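Local structure of chitin-binding type-4 domain-containing protein (Photorhabdus laumondii subsp. laumondii, 6T5Z) at residues G2-P7 against Q165-T170; S34-K39 against T159-Y164; S93-F98 against G152-S157; L102-N107 against G146-L151. The protein is a copper-dependent lytic polysaccharide monooxygenase of family AA10 that probably cleaves chitin chains oxidatively. All blocks are in the same frame, centred on the assembly; numbering follows the deposited sequence.

Interaction 1. Residues G2-P7 against Q165-T170; sequences GYIDSP and QVIDTT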
loop_
_atom_site.group_PDB
_atom_site.type_symbol
_atom_site.label_atom_id
_atom_site.label_comp_id
_atom_site.label_asym_id
_atom_site.label_seq_id
_atom_site.Cartn_x
_atom_site.Cartn_y
_atom_site.Cartn_z
ATOM N N GLY A 2 1.638 -8.282 7.933
ATOM C CA GLY A 2 0.266 -8.225 7.446
ATOM C C GLY A 2 0.190 -7.601 6.070
ATOM O O GLY A 2 1.175 -7.075 5.543
ATOM N N TYR A 3 -1.009 -7.658 5.488
ATOM C CA TYR A 3 -1.222 -7.119 4.153
ATOM C C TYR A 3 -2.664 -6.646 4.030
ATOM O O TYR A 3 -3.525 -6.998 4.841
ATOM C CB TYR A 3 -0.890 -8.168 3.080
ATOM C CG TYR A 3 -1.702 -9.427 3.238
ATOM C CD1 TYR A 3 -2.962 -9.532 2.670
ATOM C CD2 TYR A 3 -1.215 -10.513 3.965
ATOM C CE1 TYR A 3 -3.722 -10.675 2.816
ATOM C CE2 TYR A 3 -1.973 -11.669 4.110
ATOM C CZ TYR A 3 -3.225 -11.734 3.531
ATOM O OH TYR A 3 -3.995 -12.873 3.667
ATOM N N ILE A 4 -2.920 -5.838 3.003
ATOM C CA ILE A 4 -4.253 -5.322 2.712
ATOM C C ILE A 4 -4.907 -6.215 1.666
ATOM O O ILE A 4 -4.352 -6.408 0.573
ATOM C CB ILE A 4 -4.186 -3.871 2.220
ATOM C CG1 ILE A 4 -3.601 -2.983 3.325
ATOM C CG2 ILE A 4 -5.580 -3.402 1.782
ATOM C CD1 ILE A 4 -3.435 -1.515 2.907
ATOM N N ASP A 5 -6.088 -6.756 1.989
ATOM C CA ASP A 5 -6.818 -7.590 1.038
ATOM C C ASP A 5 -8.129 -6.965 0.563
ATOM O O ASP A 5 -8.873 -7.608 -0.187
ATOM C CB ASP A 5 -7.065 -8.995 1.604
ATOM C CG ASP A 5 -7.966 -9.019 2.820
ATOM O OD1 ASP A 5 -8.326 -10.147 3.225
ATOM O OD2 ASP A 5 -8.291 -7.958 3.387
ATOM N N SER A 6 -8.415 -5.723 0.942
ATOM C CA SER A 6 -9.601 -5.032 0.428
ATOM C C SER A 6 -9.421 -3.523 0.570
ATOM O O SER A 6 -9.301 -3.031 1.684
ATOM C CB SER A 6 -10.863 -5.479 1.160
ATOM O OG SER A 6 -12.007 -4.781 0.666
ATOM N N PRO A 7 -9.343 -2.778 -0.547
ATOM C CA PRO A 7 -9.161 -3.231 -1.936
ATOM C C PRO A 7 -7.875 -4.033 -1.995
ATOM O O PRO A 7 -6.913 -3.643 -1.311
ATOM C CB PRO A 7 -9.064 -1.930 -2.744
ATOM C CG PRO A 7 -8.846 -0.835 -1.729
ATOM C CD PRO A 7 -9.364 -1.309 -0.422
ATOM N N GLN A 165 2.252 -1.293 1.724
ATOM C CA GLN A 165 1.316 -1.973 0.823
ATOM C C GLN A 165 0.791 -1.012 -0.240
ATOM O O GLN A 165 -0.146 -0.256 0.028
ATOM C CB GLN A 165 0.159 -2.575 1.621
ATOM C CG GLN A 165 0.570 -3.772 2.485
ATOM C CD GLN A 165 0.491 -5.095 1.730
ATOM O OE1 GLN A 165 -0.571 -5.481 1.249
ATOM N NE2 GLN A 165 1.613 -5.799 1.646
ATOM N N VAL A 166 1.352 -1.077 -1.474
ATOM C CA VAL A 166 0.778 -0.328 -2.591
ATOM C C VAL A 166 -0.433 -1.077 -3.141
ATOM O O VAL A 166 -0.492 -2.318 -3.136
ATOM C CB VAL A 166 1.831 -0.058 -3.692
ATOM C CG1 VAL A 166 2.990 0.782 -3.150
ATOM C CG2 VAL A 166 2.370 -1.367 -4.291
ATOM N N ILE A 167 -1.420 -0.300 -3.593
ATOM C CA ILE A 167 -2.692 -0.783 -4.132
ATOM C C ILE A 167 -2.928 -0.088 -5.468
ATOM O O ILE A 167 -2.872 1.145 -5.550
ATOM C CB ILE A 167 -3.871 -0.493 -3.173
ATOM C CG1 ILE A 167 -3.570 -0.987 -1.761
ATOM C CG2 ILE A 167 -5.165 -1.141 -3.682
ATOM C CD1 ILE A 167 -4.559 -0.480 -0.693
ATOM N N ASP A 168 -3.216 -0.864 -6.508
ATOM C CA ASP A 168 -3.534 -0.304 -7.814
ATOM C C ASP A 168 -5.039 -0.148 -7.952
ATOM O O ASP A 168 -5.791 -1.094 -7.697
ATOM C CB ASP A 168 -3.001 -1.202 -8.930
ATOM C CG ASP A 168 -1.504 -1.339 -8.874
ATOM O OD1 ASP A 168 -1.020 -2.367 -8.355
ATOM O OD2 ASP A 168 -0.821 -0.400 -9.333
ATOM N N THR A 169 -5.478 1.046 -8.344
ATOM C CA THR A 169 -6.903 1.345 -8.395
ATOM C C THR A 169 -7.238 2.067 -9.687
ATOM O O THR A 169 -6.422 2.817 -10.228
ATOM C CB THR A 169 -7.364 2.228 -7.202
ATOM O OG1 THR A 169 -6.750 3.520 -7.291
ATOM C CG2 THR A 169 -6.980 1.597 -5.873
ATOM N N THR A 170 -8.458 1.831 -10.169
ATOM C CA THR A 170 -9.089 2.637 -11.210
ATOM C C THR A 170 -10.243 3.379 -10.543
ATOM O O THR A 170 -11.232 2.758 -10.141
ATOM C CB THR A 170 -9.590 1.782 -12.374
ATOM O OG1 THR A 170 -8.477 1.215 -13.065
ATOM C CG2 THR A 170 -10.370 2.642 -13.359
#

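Interaction 2. Residues S34-K39 against T159-Y164; sequences SLEAKK and TLNAFY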
loop_
_atom_site.group_PDB
_atom_site.type_symbol
_atom_site.label_atom_id
_atom_site.label_comp_id
_atom_site.label_asym_id
_atom_site.label_seq_id
_atom_site.Cartn_x
_atom_site.Cartn_y
_atom_site.Cartn_z
ATOM N N SER A 34 5.014 -9.567 4.229
ATOM C CA SER A 34 6.390 -9.438 4.702
ATOM C C SER A 34 7.110 -8.214 4.150
ATOM O O SER A 34 8.346 -8.162 4.167
ATOM C CB SER A 34 7.164 -10.708 4.362
ATOM O OG SER A 34 6.636 -11.817 5.073
ATOM N N LEU A 35 6.366 -7.215 3.685
ATOM C CA LEU A 35 6.962 -6.022 3.085
ATOM C C LEU A 35 7.291 -5.014 4.198
ATOM O O LEU A 35 6.640 -3.984 4.396
ATOM C CB LEU A 35 6.027 -5.466 2.017
ATOM C CG LEU A 35 6.058 -6.301 0.710
ATOM C CD1 LEU A 35 4.708 -6.296 0.032
ATOM C CD2 LEU A 35 7.102 -5.731 -0.211
ATOM N N GLU A 36 8.348 -5.343 4.938
ATOM C CA GLU A 36 8.740 -4.625 6.148
ATOM C C GLU A 36 9.993 -3.798 5.890
ATOM O O GLU A 36 10.964 -4.296 5.315
ATOM C CB GLU A 36 8.993 -5.604 7.294
ATOM C CG GLU A 36 9.240 -4.933 8.652
ATOM C CD GLU A 36 9.635 -5.935 9.713
ATOM O OE1 GLU A 36 9.695 -7.136 9.391
ATOM O OE2 GLU A 36 9.894 -5.535 10.866
ATOM N N ALA A 37 9.980 -2.551 6.340
ATOM C CA ALA A 37 11.082 -1.624 6.113
ATOM C C ALA A 37 11.017 -0.539 7.176
ATOM O O ALA A 37 10.104 -0.510 7.999
ATOM C CB ALA A 37 11.028 -1.034 4.704
ATOM N N LYS A 38 11.997 0.362 7.156
ATOM C CA LYS A 38 12.015 1.433 8.152
ATOM C C LYS A 38 10.762 2.299 8.056
ATOM O O LYS A 38 10.240 2.550 6.965
ATOM C CB LYS A 38 13.264 2.296 7.977
ATOM C CG LYS A 38 14.544 1.582 8.345
ATOM C CD LYS A 38 14.587 1.252 9.816
ATOM C CE LYS A 38 15.856 0.503 10.180
ATOM N NZ LYS A 38 15.827 -0.868 9.595
ATOM N N LYS A 39 10.270 2.742 9.217
ATOM C CA LYS A 39 9.093 3.599 9.266
ATOM C C LYS A 39 9.450 5.009 8.797
ATOM O O LYS A 39 10.605 5.325 8.497
ATOM C CB LYS A 39 8.510 3.634 10.683
ATOM C CG LYS A 39 9.442 4.267 11.729
ATOM C CD LYS A 39 8.826 4.340 13.122
ATOM C CE LYS A 39 8.660 2.962 13.747
ATOM N NZ LYS A 39 8.323 3.077 15.209
ATOM N N THR A 159 9.130 -1.223 17.239
ATOM C CA THR A 159 10.321 -1.428 16.419
ATOM C C THR A 159 10.589 -0.168 15.601
ATOM O O THR A 159 9.890 0.848 15.722
ATOM C CB THR A 159 10.184 -2.638 15.484
ATOM O OG1 THR A 159 9.272 -2.315 14.429
ATOM C CG2 THR A 159 9.687 -3.864 16.241
ATOM N N LEU A 160 11.628 -0.241 14.774
ATOM C CA LEU A 160 12.006 0.834 13.867
ATOM C C LEU A 160 11.239 0.793 12.548
ATOM O O LEU A 160 11.469 1.645 11.683
ATOM C CB LEU A 160 13.511 0.762 13.586
ATOM C CG LEU A 160 14.450 0.923 14.791
ATOM C CD1 LEU A 160 15.902 0.692 14.362
ATOM C CD2 LEU A 160 14.275 2.291 15.454
ATOM N N ASN A 161 10.325 -0.155 12.376
ATOM C CA ASN A 161 9.855 -0.526 11.048
ATOM C C ASN A 161 8.371 -0.234 10.834
ATOM O O ASN A 161 7.637 0.161 11.745
ATOM C CB ASN A 161 10.140 -2.009 10.799
ATOM C CG ASN A 161 11.619 -2.302 10.769
ATOM O OD1 ASN A 161 12.408 -1.465 10.332
ATOM N ND2 ASN A 161 12.009 -3.484 11.227
ATOM N N ALA A 162 7.951 -0.443 9.585
ATOM C CA ALA A 162 6.567 -0.341 9.145
ATOM C C ALA A 162 6.361 -1.319 7.999
ATOM O O ALA A 162 7.319 -1.754 7.359
ATOM C CB ALA A 162 6.213 1.075 8.679
ATOM N N PHE A 163 5.103 -1.631 7.712
ATOM C CA PHE A 163 4.776 -2.488 6.575
ATOM C C PHE A 163 4.158 -1.661 5.459
ATOM O O PHE A 163 3.320 -0.789 5.713
ATOM C CB PHE A 163 3.842 -3.622 6.999
ATOM C CG PHE A 163 4.524 -4.642 7.865
ATOM C CD1 PHE A 163 4.691 -4.413 9.226
ATOM C CD2 PHE A 163 5.081 -5.785 7.308
ATOM C CE1 PHE A 163 5.356 -5.333 10.022
ATOM C CE2 PHE A 163 5.747 -6.712 8.104
ATOM C CZ PHE A 163 5.890 -6.482 9.454
ATOM N N TYR A 164 4.567 -1.940 4.213
ATOM C CA TYR A 164 4.260 -1.061 3.083
ATOM C C TYR A 164 3.441 -1.815 2.046
ATOM O O TYR A 164 3.885 -2.848 1.531
ATOM C CB TYR A 164 5.548 -0.506 2.474
ATOM C CG TYR A 164 6.228 0.531 3.351
ATOM C CD1 TYR A 164 7.128 0.155 4.349
ATOM C CD2 TYR A 164 5.954 1.888 3.187
ATOM C CE1 TYR A 164 7.753 1.114 5.160
ATOM C CE2 TYR A 164 6.567 2.847 3.986
ATOM C CZ TYR A 164 7.460 2.454 4.969
ATOM O OH TYR A 164 8.071 3.412 5.744
HETATM O O HOH W 1 8.475 -4.302 12.837
HETATM O O HOH W 2 14.756 -2.600 11.950
#

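Interaction 3. Residues S93-F98 against G152-S157; sequences SSWEYF and GVWTIS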
loop_
_atom_site.group_PDB
_atom_site.type_symbol
_atom_site.label_atom_id
_atom_site.label_comp_id
_atom_site.label_asym_id
_atom_site.label_seq_id
_atom_site.Cartn_x
_atom_site.Cartn_y
_atom_site.Cartn_z
ATOM N N SER A 93 1.638 2.096 16.078
ATOM C CA SER A 93 1.532 3.551 16.145
ATOM C C SER A 93 0.345 4.050 15.330
ATOM O O SER A 93 -0.454 4.860 15.814
ATOM C CB SER A 93 2.814 4.212 15.635
ATOM O OG SER A 93 3.904 4.002 16.512
ATOM N N SER A 94 0.207 3.574 14.092
ATOM C CA SER A 94 -0.798 4.157 13.212
ATOM C C SER A 94 -0.999 3.300 11.973
ATOM O O SER A 94 -0.184 2.432 11.655
ATOM C CB SER A 94 -0.403 5.561 12.773
ATOM O OG SER A 94 0.760 5.496 11.960
ATOM N N TRP A 95 -2.103 3.586 11.287
ATOM C CA TRP A 95 -2.402 3.153 9.926
ATOM C C TRP A 95 -2.569 4.419 9.103
ATOM O O TRP A 95 -3.307 5.319 9.509
ATOM C CB TRP A 95 -3.699 2.331 9.881
ATOM C CG TRP A 95 -3.797 1.358 11.000
ATOM C CD1 TRP A 95 -4.242 1.603 12.278
ATOM C CD2 TRP A 95 -3.409 -0.016 10.966
ATOM N NE1 TRP A 95 -4.164 0.451 13.027
ATOM C CE2 TRP A 95 -3.658 -0.554 12.243
ATOM C CE3 TRP A 95 -2.877 -0.848 9.970
ATOM C CZ2 TRP A 95 -3.386 -1.880 12.561
ATOM C CZ3 TRP A 95 -2.616 -2.171 10.286
ATOM C CH2 TRP A 95 -2.860 -2.669 11.568
ATOM N N GLU A 96 -1.893 4.512 7.962
ATOM C CA GLU A 96 -2.008 5.733 7.179
ATOM C C GLU A 96 -1.918 5.408 5.697
ATOM O O GLU A 96 -1.416 4.348 5.299
ATOM C CB GLU A 96 -0.938 6.756 7.570
ATOM C CG GLU A 96 0.457 6.334 7.215
ATOM C CD GLU A 96 1.501 7.416 7.514
ATOM O OE1 GLU A 96 1.143 8.491 8.037
ATOM O OE2 GLU A 96 2.683 7.166 7.221
ATOM N N TYR A 97 -2.423 6.335 4.879
ATOM C CA TYR A 97 -2.616 6.092 3.451
ATOM C C TYR A 97 -2.209 7.323 2.659
ATOM O O TYR A 97 -2.622 8.441 2.990
ATOM C CB TYR A 97 -4.079 5.703 3.164
ATOM C CG TYR A 97 -4.433 4.445 3.912
ATOM C CD1 TYR A 97 -4.925 4.495 5.213
ATOM C CD2 TYR A 97 -4.235 3.195 3.326
ATOM C CE1 TYR A 97 -5.208 3.327 5.923
ATOM C CE2 TYR A 97 -4.517 2.039 4.014
ATOM C CZ TYR A 97 -4.991 2.104 5.309
ATOM O OH TYR A 97 -5.278 0.934 5.976
ATOM N N PHE A 98 -1.377 7.106 1.640
ATOM C CA PHE A 98 -0.955 8.106 0.676
ATOM C C PHE A 98 -1.556 7.761 -0.684
ATOM O O PHE A 98 -1.858 6.603 -0.967
ATOM C CB PHE A 98 0.574 8.140 0.563
ATOM C CG PHE A 98 1.281 8.525 1.835
ATOM C CD1 PHE A 98 1.726 9.825 2.017
ATOM C CD2 PHE A 98 1.537 7.579 2.836
ATOM C CE1 PHE A 98 2.397 10.200 3.184
ATOM C CE2 PHE A 98 2.203 7.946 4.002
ATOM C CZ PHE A 98 2.638 9.260 4.172
ATOM N N GLY A 152 -0.520 2.065 1.502
ATOM C CA GLY A 152 -0.901 1.835 2.880
ATOM C C GLY A 152 0.340 1.602 3.714
ATOM O O GLY A 152 1.246 0.875 3.300
ATOM N N VAL A 153 0.391 2.241 4.885
ATOM C CA VAL A 153 1.530 2.112 5.793
ATOM C C VAL A 153 1.024 1.750 7.180
ATOM O O VAL A 153 0.209 2.476 7.768
ATOM C CB VAL A 153 2.380 3.387 5.846
ATOM C CG1 VAL A 153 3.619 3.164 6.732
ATOM C CG2 VAL A 153 2.780 3.815 4.429
ATOM N N TRP A 154 1.516 0.633 7.699
ATOM C CA TRP A 154 1.235 0.166 9.045
ATOM C C TRP A 154 2.513 0.345 9.846
ATOM O O TRP A 154 3.485 -0.384 9.631
ATOM C CB TRP A 154 0.785 -1.292 9.016
ATOM C CG TRP A 154 0.675 -1.920 10.357
ATOM C CD1 TRP A 154 0.389 -1.292 11.539
ATOM C CD2 TRP A 154 0.845 -3.311 10.677
ATOM N NE1 TRP A 154 0.372 -2.200 12.563
ATOM C CE2 TRP A 154 0.635 -3.449 12.064
ATOM C CE3 TRP A 154 1.139 -4.453 9.925
ATOM C CZ2 TRP A 154 0.736 -4.681 12.721
ATOM C CZ3 TRP A 154 1.228 -5.676 10.575
ATOM C CH2 TRP A 154 1.028 -5.783 11.952
ATOM N N THR A 155 2.518 1.321 10.754
ATOM C CA THR A 155 3.717 1.708 11.488
ATOM C C THR A 155 3.722 1.003 12.843
ATOM O O THR A 155 2.755 1.109 13.611
ATOM C CB THR A 155 3.771 3.236 11.627
ATOM O OG1 THR A 155 3.863 3.830 10.320
ATOM C CG2 THR A 155 4.968 3.694 12.479
ATOM N N ILE A 156 4.806 0.269 13.125
ATOM C CA ILE A 156 4.938 -0.528 14.342
ATOM C C ILE A 156 5.552 0.334 15.436
ATOM O O ILE A 156 6.592 0.962 15.221
ATOM C CB ILE A 156 5.804 -1.774 14.092
ATOM C CG1 ILE A 156 5.314 -2.570 12.876
ATOM C CG2 ILE A 156 5.831 -2.656 15.344
ATOM C CD1 ILE A 156 3.870 -3.008 12.972
ATOM N N SER A 157 4.931 0.339 16.623
ATOM C CA SER A 157 5.341 1.283 17.662
ATOM C C SER A 157 6.582 0.831 18.425
ATOM O O SER A 157 7.330 1.680 18.934
ATOM C CB SER A 157 4.193 1.520 18.647
ATOM O OG SER A 157 3.966 0.367 19.435
HETATM O O HOH W 3 1.543 4.446 9.499
#

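Interaction 4. Residues L102-N107 against G146-L151; sequences LGWDPN and GYHVIL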
loop_
_atom_site.group_PDB
_atom_site.type_symbol
_atom_site.label_atom_id
_atom_site.label_comp_id
_atom_site.label_asym_id
_atom_site.label_seq_id
_atom_site.Cartn_x
_atom_site.Cartn_y
_atom_site.Cartn_z
ATOM N N LEU A 102 -2.347 13.922 -8.534
ATOM C CA LEU A 102 -3.005 14.205 -9.797
ATOM C C LEU A 102 -1.943 14.599 -10.810
ATOM O O LEU A 102 -1.114 15.477 -10.546
ATOM C CB LEU A 102 -4.039 15.318 -9.628
ATOM C CG LEU A 102 -5.207 15.015 -8.688
ATOM C CD1 LEU A 102 -6.102 16.244 -8.560
ATOM C CD2 LEU A 102 -6.001 13.810 -9.152
ATOM N N GLY A 103 -1.934 13.919 -11.946
ATOM C CA GLY A 103 -0.905 14.160 -12.929
ATOM C C GLY A 103 0.371 13.371 -12.747
ATOM O O GLY A 103 1.351 13.654 -13.448
ATOM N N TRP A 104 0.397 12.380 -11.855
ATOM C CA TRP A 104 1.551 11.490 -11.800
ATOM C C TRP A 104 1.686 10.723 -13.119
ATOM O O TRP A 104 0.792 10.716 -13.961
ATOM C CB TRP A 104 1.434 10.521 -10.619
ATOM C CG TRP A 104 0.469 9.365 -10.818
ATOM C CD1 TRP A 104 -0.889 9.437 -10.977
ATOM C CD2 TRP A 104 0.803 7.970 -10.878
ATOM N NE1 TRP A 104 -1.416 8.174 -11.121
ATOM C CE2 TRP A 104 -0.397 7.258 -11.058
ATOM C CE3 TRP A 104 2.005 7.258 -10.781
ATOM C CZ2 TRP A 104 -0.429 5.868 -11.155
ATOM C CZ3 TRP A 104 1.974 5.883 -10.871
ATOM C CH2 TRP A 104 0.766 5.201 -11.058
ATOM N N ASP A 105 2.836 10.071 -13.287
ATOM C CA ASP A 105 3.149 9.373 -14.530
ATOM C C ASP A 105 3.098 7.871 -14.290
ATOM O O ASP A 105 4.016 7.307 -13.678
ATOM C CB ASP A 105 4.527 9.793 -15.048
ATOM C CG ASP A 105 4.808 9.284 -16.450
ATOM O OD1 ASP A 105 4.186 8.289 -16.868
ATOM O OD2 ASP A 105 5.663 9.881 -17.136
ATOM N N PRO A 106 2.061 7.180 -14.769
ATOM C CA PRO A 106 1.916 5.744 -14.487
ATOM C C PRO A 106 2.940 4.868 -15.182
ATOM O O PRO A 106 2.943 3.652 -14.965
ATOM C CB PRO A 106 0.501 5.439 -14.997
ATOM C CG PRO A 106 0.255 6.481 -16.037
ATOM C CD PRO A 106 0.930 7.717 -15.544
ATOM N N ASN A 107 3.798 5.439 -16.021
ATOM C CA ASN A 107 4.827 4.699 -16.733
ATOM C C ASN A 107 6.228 5.029 -16.233
ATOM O O ASN A 107 7.211 4.742 -16.923
ATOM C CB ASN A 107 4.704 4.976 -18.231
ATOM C CG ASN A 107 3.433 4.396 -18.820
ATOM O OD1 ASN A 107 3.199 3.187 -18.734
ATOM N ND2 ASN A 107 2.596 5.253 -19.414
ATOM N N GLY A 146 -9.349 7.952 -12.461
ATOM C CA GLY A 146 -8.367 7.294 -13.299
ATOM C C GLY A 146 -7.493 6.355 -12.495
ATOM O O GLY A 146 -7.809 5.973 -11.362
ATOM N N TYR A 147 -6.365 5.984 -13.100
ATOM C CA TYR A 147 -5.440 5.045 -12.481
ATOM C C TYR A 147 -4.592 5.769 -11.442
ATOM O O TYR A 147 -3.890 6.729 -11.768
ATOM C CB TYR A 147 -4.555 4.387 -13.541
ATOM C CG TYR A 147 -3.457 3.465 -13.004
ATOM C CD1 TYR A 147 -3.614 2.740 -11.824
ATOM C CD2 TYR A 147 -2.253 3.331 -13.696
ATOM C CE1 TYR A 147 -2.588 1.905 -11.349
ATOM C CE2 TYR A 147 -1.241 2.511 -13.239
ATOM C CZ TYR A 147 -1.415 1.800 -12.068
ATOM O OH TYR A 147 -0.391 0.983 -11.645
ATOM N N HIS A 148 -4.652 5.289 -10.200
ATOM C CA HIS A 148 -3.871 5.827 -9.094
ATOM C C HIS A 148 -3.392 4.688 -8.214
ATOM O O HIS A 148 -4.030 3.634 -8.140
ATOM C CB HIS A 148 -4.698 6.810 -8.260
ATOM C CG HIS A 148 -4.911 8.111 -8.948
ATOM N ND1 HIS A 148 -3.916 9.056 -9.042
ATOM C CD2 HIS A 148 -5.977 8.607 -9.619
ATOM C CE1 HIS A 148 -4.369 10.095 -9.722
ATOM N NE2 HIS A 148 -5.616 9.848 -10.084
ATOM N N VAL A 149 -2.272 4.919 -7.531
ATOM C CA VAL A 149 -1.703 3.955 -6.599
ATOM C C VAL A 149 -1.852 4.521 -5.199
ATOM O O VAL A 149 -1.522 5.687 -4.957
ATOM C CB VAL A 149 -0.232 3.648 -6.915
ATOM C CG1 VAL A 149 0.378 2.778 -5.818
ATOM C CG2 VAL A 149 -0.122 2.974 -8.279
ATOM N N ILE A 150 -2.358 3.699 -4.288
ATOM C CA ILE A 150 -2.509 4.060 -2.888
ATOM C C ILE A 150 -1.439 3.302 -2.116
ATOM O O ILE A 150 -1.243 2.104 -2.343
ATOM C CB ILE A 150 -3.927 3.725 -2.383
ATOM C CG1 ILE A 150 -4.942 4.650 -3.061
ATOM C CG2 ILE A 150 -3.989 3.791 -0.841
ATOM C CD1 ILE A 150 -6.409 4.313 -2.862
ATOM N N LEU A 151 -0.721 4.005 -1.236
ATOM C CA LEU A 151 0.278 3.389 -0.369
ATOM C C LEU A 151 -0.275 3.294 1.046
ATOM O O LEU A 151 -0.470 4.312 1.721
ATOM C CB LEU A 151 1.593 4.169 -0.377
ATOM C CG LEU A 151 2.657 3.656 0.601
ATOM C CD1 LEU A 151 3.137 2.242 0.219
ATOM C CD2 LEU A 151 3.850 4.597 0.703
#

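Interaction 1. Residues G2-P7 against Q165-T170
Gln165 reaches from strand 165-170 to the backbone of Ile4: its OE1 accepts from Ile4 N at 3.0 Å in a nearly straight bond (167°), with the donor standing well above the plane of the amide carbonyl. The chain is bent at chi2 (-88°), which folds the amide back over Tyr3, where OE1 also lies 3.3 Å from Tyr3 CB. Ser9 OG gives the same OE1 a second hydrogen bond, and NE2 has a weak one to Pro32 O, so the buried amide is tethered at both ends. The aliphatic part of Gln165 is used too, CB lying 4.0 Å from Ile4 CD1 where the two side chains, coming from opposite strands, overlap along their lengths. Strands 2-6 and 165-170 run nearly parallel, 18° apart, but their axes stay 7.7 Å from each other: they belong to the two facing sheets of the immunoglobulin-like beta sandwich typical of AA10 enzymes, and side chains fill the gap. Ile167 continues the filling. With CG1 placed beside its own backbone N, it sends CD1 to Ile4 CD1 at 3.9 Å, one isoleucine lying across the other, while its other branch, CG2, meets Pro7 CB at 4.1 Å. Pro7 follows a cis peptide bond, and Phe82 of strand 79-86 touches both Pro7 and Ile167.

Interaction 2. Residues S34-K39 against T159-Y164
Leu35, the centre of an inverse gamma turn, opens the pairing with Tyr164: its carbonyl O accepts from Tyr164 N at 2.9 Å and also receives the CA-H of Phe163. Glu36 follows, opposite Phe163 in a non-hydrogen-bonded antiparallel pair. Its CG stands anti to the backbone N (chi1 -173°), which lays it over one face of the Phe163 ring, 4.1 Å from the centroid in a CH-pi contact; the extended remainder of the chain carries the carboxylate on. Glu36 OE2 takes a hydrogen bond from Asn161 ND2 at 3.0 Å; the amide comes from above the carboxylate plane, the two planes being almost perpendicular (85°). A water donates to the same OE2 and links it to Thr159 OG1, which closes an ST turn on Asn161 N. Ala37 pairs with Ala162 through two backbone bonds, and its CB rests 3.9 Å from Tyr164 CE1. Lys38 gives its carbonyl O to Tyr164 OH, a short bond of 2.6 Å in the carbonyl plane, while its bent chain lies alongside Leu160. Lys39 N donates to Leu160 O, and its chain, bent at chi3 (69°), curls back until NZ reaches Thr159 O at 2.8 Å; Ile156 O is a second acceptor for this ammonium. The short strand 36-38 thus edges a sandwich sheet beside the copper site: Phe163 packs on the copper ligand His1, and its side chain lies about 4 Å from the metal, consistent with the axial aromatic residue usual in AA10 enzymes.

Interaction 3. Residues S93-F98 against G152-S157
Trp95 and Trp154 face each other as a non-hydrogen-bonded pair between antiparallel neighbours in one sheet of the beta sandwich, and their indoles form an offset stack. The six-membered ring of Trp95 lies over the five-membered ring of Trp154, centroids 3.9 Å apart and planes only 10° from parallel. The two side chains leave their strands in different ways: Trp154 swings its indole away from its own N (chi1 171°), whereas Trp95 CG sits beside its N (chi1 -43°). These unlike first torsions bring the rings nearly parallel, with Trp95 CZ3 3.3 Å from Trp154 CG. Ile156 CD1 covers the opposite face of Trp154, and Thr92 OG1 holds its NE1, so the indole is clamped between two layers and fixed in rotation. The side chain of Trp154 comes to about 5 Å from the copper, while Trp95 meets Trp84 and, edge-to-face, Tyr125. On the same face Tyr97 lays CD2 3.6 Å from CA of Gly152. The other face carries Glu96 beside Val153, Glu96 CG running alongside Val153 CB at 3.8 Å, and Val153 CG2 meets the edge of the Phe98 ring. Backbone bonds join Glu96 and Val153 in both directions. At the far end Ser93 and Ser94 both face Thr155 in a classic beta bulge, Ser93 N donating to Thr155 O. Nearby, a water bonded to Ser94 OG and Thr155 OG1 donates to Val153 O at 2.9 Å.

Interaction 4. Residues L102-N107 against G146-L151
Trp104 reaches out of the loop 102-107 and presents the edge of its six-membered ring to the face of Tyr147, an edge-to-face pair with centroids 5.3 Å apart and planes at 65°. CZ2 stands over the centre of the tyrosine ring, and CH2 comes to 4.0 Å from Tyr147 CE2. The same CH2 touches Val149 CG2 at 3.7 Å, the valine lying crosswise to the indole. Pro106 adds a second apolar wall: its CB lies 3.7 Å from Tyr147 CD2. Trp104 CG lies between its own backbone N and carbonyl carbon (chi1 77°), which sends the indole toward the strand. Here the long loop between strands 92-99 and 121-126 of the beta sandwich is pinned to the start of strand 148-156, where the chain turns a corner at Tyr147, away from the copper site. On the five-membered side of the indole His148 completes an aromatic cluster, its ring inclined at 32° to that of Trp104; Leu102 CD2 meets it at 4.1 Å from His148 NE2. His148 ND1 is hydrogen-bonded to Thr100 OG1. Further out, Trp104 NE1 donates to Tyr147 O at 2.9 Å, the acceptor lying in the indole plane, which sets the rotation of the ring. Tyr147 OH bonds to Asp168 and Gln65, and Lys72 makes a cation-pi contact with its ring. On the loop, Asp105 OD1 accepts from Asn107 N at 3.0 Å, forming an Asx turn.

Interactions 1 and 2 both use strand 161-172, interactions 3 and 4 its sheet neighbour 148-156. Interactions 1 and 3 are buried: interaction 1 bridges the two sheets almost entirely by side chains, whereas interaction 3 joins adjacent strands by backbone bonds and stacked indoles. Interaction 2 also pairs strands, but at a partly exposed edge, where charged side chains and waters join in. Interaction 4, partly buried at the outside of the fold, relies on a single indole bond and aromatic packing to fasten an irregular loop, its centre about 23 Å from that of interaction 2. Interactions 2 and 3 meet near the copper, where Phe163 N bonds to Trp154 O; Gln165 O and Gly152 N similarly connect interactions 1 and 3.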